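Local coordinates for protein KLLA0F12672p (Kluyveromyces lactis, PDB 4M3O) that probably dephosphorylates the C-terminal domain of the largest RNA polymerase II subunit, and is represented by its zinc-binding N-terminal domain, at residues T4-K9 with D45-K50. Sequence-based numbering, arbitrary orientation.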
ATOM      1  N   THR A   4       0.295   3.225  11.020  1.00 43.67           N
ATOM      2  CA  THR A   4      -0.361   2.100  11.714  1.00 46.86           C
ATOM      3  C   THR A   4      -1.839   2.084  11.390  1.00 39.53           C
ATOM      4  O   THR A   4      -2.348   3.058  10.889  1.00 39.36           O
ATOM      5  CB  THR A   4      -0.253   2.250  13.246  1.00 57.65           C
ATOM      6  OG1 THR A   4       1.088   2.645  13.588  1.00 64.32           O
ATOM      7  CG2 THR A   4      -0.565   0.945  13.976  1.00 64.47           C
ATOM      8  N   ILE A   5      -2.509   0.966  11.681  1.00 40.36           N
ATOM      9  CA  ILE A   5      -3.959   0.817  11.502  1.00 42.57           C
ATOM     10  C   ILE A   5      -4.750   1.982  12.110  1.00 46.82           C
ATOM     11  O   ILE A   5      -5.681   2.598  11.478  1.00 42.15           O
ATOM     12  CB  ILE A   5      -4.415  -0.494  12.169  1.00 44.22           C
ATOM     13  CG1 ILE A   5      -3.839  -1.674  11.414  1.00 43.02           C
ATOM     14  CG2 ILE A   5      -5.937  -0.549  12.226  1.00 46.75           C
ATOM     15  CD1 ILE A   5      -4.306  -3.032  11.865  1.00 43.60           C
ATOM     16  N   GLU A   6      -4.346   2.301  13.345  1.00 45.22           N
ATOM     17  CA  GLU A   6      -4.985   3.354  14.158  1.00 47.77           C
ATOM     18  C   GLU A   6      -4.951   4.698  13.452  1.00 46.64           C
ATOM     19  O   GLU A   6      -5.935   5.430  13.365  1.00 45.47           O
ATOM     20  CB  GLU A   6      -4.267   3.447  15.533  1.00 53.35           C
ATOM     21  CG  GLU A   6      -4.605   2.305  16.544  1.00 56.95           C
ATOM     22  CD  GLU A   6      -4.317   0.869  16.068  1.00 64.86           C
ATOM     23  OE1 GLU A   6      -3.185   0.566  15.563  1.00 59.34           O
ATOM     24  OE2 GLU A   6      -5.239   0.019  16.208  1.00 70.21           O
ATOM     25  N   GLU A   7      -3.776   5.035  12.988  1.00 51.07           N
ATOM     26  CA  GLU A   7      -3.559   6.240  12.181  1.00 56.06           C
ATOM     27  C   GLU A   7      -4.394   6.309  10.888  1.00 49.62           C
ATOM     28  O   GLU A   7      -5.005   7.329  10.564  1.00 44.26           O
ATOM     29  CB  GLU A   7      -2.088   6.248  11.804  1.00 59.68           C
ATOM     30  CG  GLU A   7      -1.379   7.543  12.055  1.00 67.27           C
ATOM     31  CD  GLU A   7      -0.899   8.162  10.795  1.00 69.15           C
ATOM     32  OE1 GLU A   7      -1.748   8.566   9.976  1.00 89.08           O
ATOM     33  OE2 GLU A   7       0.322   8.225  10.620  1.00 74.84           O
ATOM     34  N   ILE A   8      -4.387   5.222  10.126  1.00 45.69           N
ATOM     35  CA  ILE A   8      -5.209   5.146   8.897  1.00 41.83           C
ATOM     36  C   ILE A   8      -6.675   5.434   9.214  1.00 41.99           C
ATOM     37  O   ILE A   8      -7.314   6.233   8.534  1.00 42.83           O
ATOM     38  CB  ILE A   8      -5.038   3.795   8.206  1.00 44.02           C
ATOM     39  CG1 ILE A   8      -3.598   3.713   7.644  1.00 43.28           C
ATOM     40  CG2 ILE A   8      -6.062   3.609   7.062  1.00 43.86           C
ATOM     41  CD1 ILE A   8      -3.141   2.301   7.442  1.00 43.16           C
ATOM     42  N   LYS A   9      -7.184   4.858  10.291  1.00 44.53           N
ATOM     43  CA  LYS A   9      -8.597   5.027  10.666  1.00 44.69           C
ATOM     44  C   LYS A   9      -8.849   6.471  10.983  1.00 49.62           C
ATOM     45  O   LYS A   9      -9.841   7.042  10.572  1.00 47.57           O
ATOM     46  CB  LYS A   9      -8.927   4.148  11.851  1.00 45.55           C
ATOM     47  CG  LYS A   9      -9.057   2.688  11.457  1.00 49.19           C
ATOM     48  CD  LYS A   9      -9.316   1.794  12.664  1.00 56.10           C
ATOM     49  CE  LYS A   9      -9.501   0.342  12.241  1.00 60.18           C
ATOM     50  NZ  LYS A   9     -10.028  -0.464  13.377  1.00 63.63           N
ATOM     51  N   ASP A  45       4.407  -2.099  10.521  1.00 41.63           N
ATOM     52  CA  ASP A  45       4.504  -3.479  10.882  1.00 40.04           C
ATOM     53  C   ASP A  45       3.622  -4.352  10.010  1.00 42.75           C
ATOM     54  O   ASP A  45       2.819  -3.875   9.188  1.00 35.60           O
ATOM     55  CB  ASP A  45       4.026  -3.642  12.374  1.00 50.36           C
ATOM     56  CG  ASP A  45       2.610  -3.026  12.618  1.00 59.11           C
ATOM     57  OD1 ASP A  45       2.218  -2.732  13.793  1.00 66.21           O
ATOM     58  OD2 ASP A  45       1.892  -2.771  11.615  1.00 55.68           O
ATOM     59  N   ALA A  46       3.766  -5.654  10.214  1.00 43.88           N
ATOM     60  CA  ALA A  46       3.015  -6.659   9.485  1.00 43.38           C
ATOM     61  C   ALA A  46       1.508  -6.478   9.574  1.00 42.79           C
ATOM     62  O   ALA A  46       0.778  -6.685   8.565  1.00 38.44           O
ATOM     63  CB  ALA A  46       3.416  -8.049   9.966  1.00 49.01           C
ATOM     64  N   ARG A  47       1.026  -6.109  10.751  1.00 40.91           N
ATOM     65  CA  ARG A  47      -0.418  -6.134  10.959  1.00 44.53           C
ATOM     66  C   ARG A  47      -1.050  -5.002  10.147  1.00 36.17           C
ATOM     67  O   ARG A  47      -2.172  -5.133   9.623  1.00 41.44           O
ATOM     68  CB  ARG A  47      -0.793  -6.091  12.470  1.00 46.93           C
ATOM     69  CG  ARG A  47      -0.594  -4.764  13.176  1.00 50.49           C
ATOM     70  CD  ARG A  47      -0.945  -4.833  14.671  1.00 50.34           C
ATOM     71  NE  ARG A  47      -2.321  -4.440  14.979  1.00 53.34           N
ATOM     72  CZ  ARG A  47      -2.761  -3.182  15.100  1.00 56.16           C
ATOM     73  NH1 ARG A  47      -1.961  -2.113  14.910  1.00 61.40           N
ATOM     74  NH2 ARG A  47      -4.037  -2.974  15.385  1.00 54.47           N
ATOM     75  N   THR A  48      -0.327  -3.890  10.036  1.00 36.82           N
ATOM     76  CA  THR A  48      -0.797  -2.769   9.286  1.00 38.28           C
ATOM     77  C   THR A  48      -0.785  -3.079   7.742  1.00 36.13           C
ATOM     78  O   THR A  48      -1.715  -2.805   6.995  1.00 36.38           O
ATOM     79  CB  THR A  48       0.012  -1.504   9.654  1.00 43.79           C
ATOM     80  OG1 THR A  48      -0.026  -1.265  11.077  1.00 43.92           O
ATOM     81  CG2 THR A  48      -0.583  -0.283   8.912  1.00 40.53           C
ATOM     82  N   MET A  49       0.276  -3.727   7.324  1.00 34.92           N
ATOM     83  CA  MET A  49       0.491  -4.165   5.956  1.00 35.94           C
ATOM     84  C   MET A  49      -0.629  -5.113   5.539  1.00 36.86           C
ATOM     85  O   MET A  49      -1.240  -4.972   4.440  1.00 34.78           O
ATOM     86  CB  MET A  49       1.879  -4.779   5.956  1.00 39.45           C
ATOM     87  CG  MET A  49       2.602  -4.860   4.682  1.00 46.16           C
ATOM     88  SD  MET A  49       2.754  -3.343   3.719  1.00 45.66           S
ATOM     89  CE  MET A  49       3.221  -4.307   2.297  1.00 43.90           C
ATOM     90  N   LYS A  50      -1.033  -6.000   6.444  1.00 35.84           N
ATOM     91  CA  LYS A  50      -2.154  -6.916   6.145  1.00 37.82           C
ATOM     92  C   LYS A  50      -3.499  -6.181   6.131  1.00 39.02           C
ATOM     93  O   LYS A  50      -4.369  -6.508   5.326  1.00 37.32           O
ATOM     94  CB  LYS A  50      -2.261  -8.034   7.126  1.00 38.77           C
ATOM     95  CG  LYS A  50      -1.063  -8.973   7.187  1.00 40.17           C
ATOM     96  CD  LYS A  50      -1.046  -9.706   8.561  1.00 42.67           C
ATOM     97  CE  LYS A  50       0.183 -10.597   8.709  1.00 47.15           C
ATOM     98  NZ  LYS A  50      -0.020 -11.937   8.086  1.00 52.68           N
TER
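I5 and T48 stand nearest across two helix N-termini, their CA atoms 5.3 Å apart, where helices 5-13 and 46-52 of the zinc-binding N-terminal domain of Rtr1 run at 41° to each other over their first turns. Each helix starts just after one strand of a small parallel pair, 2-3 and 42-43, consistent with both first turns lying side by side, away from the zinc site. On the outer flank, R47 and E6 form a two-pronged salt bridge with carboxylate and guanidinium planes only 15° apart. NH1 of R47 reaches the syn lone pair of E6 OE1 at 3.0 Å, nearly straight at 169°, while the second prong, R47 NH2 to E6 OE2, is weak. The bend of R47 at chi3 lays its guanidinium across I5, whose CD1 sits 3.5 Å above the centre of one face; T4 CG2 touches the edge. Replacing I5 with an alanine would probably open a gap under that face and leave the R47 guanidinium freer to tilt out of the E6 carboxylate plane. Deeper in, the buried T48 side chain points at the first turn of helix 5-13, its CG2 packing 3.6 Å from I5 N and meeting I8 CD1; Y51 and I52 extend this apolar surface along I8. At the N-cap of helix 46-52, D45 OD2 accepts a capping bond from T48 N, approached from above the carboxylate plane. With OG1 set anti to its carbonyl carbon, T48 also accepts a weak bond from I5 N, 3.4 Å from T48 OG1.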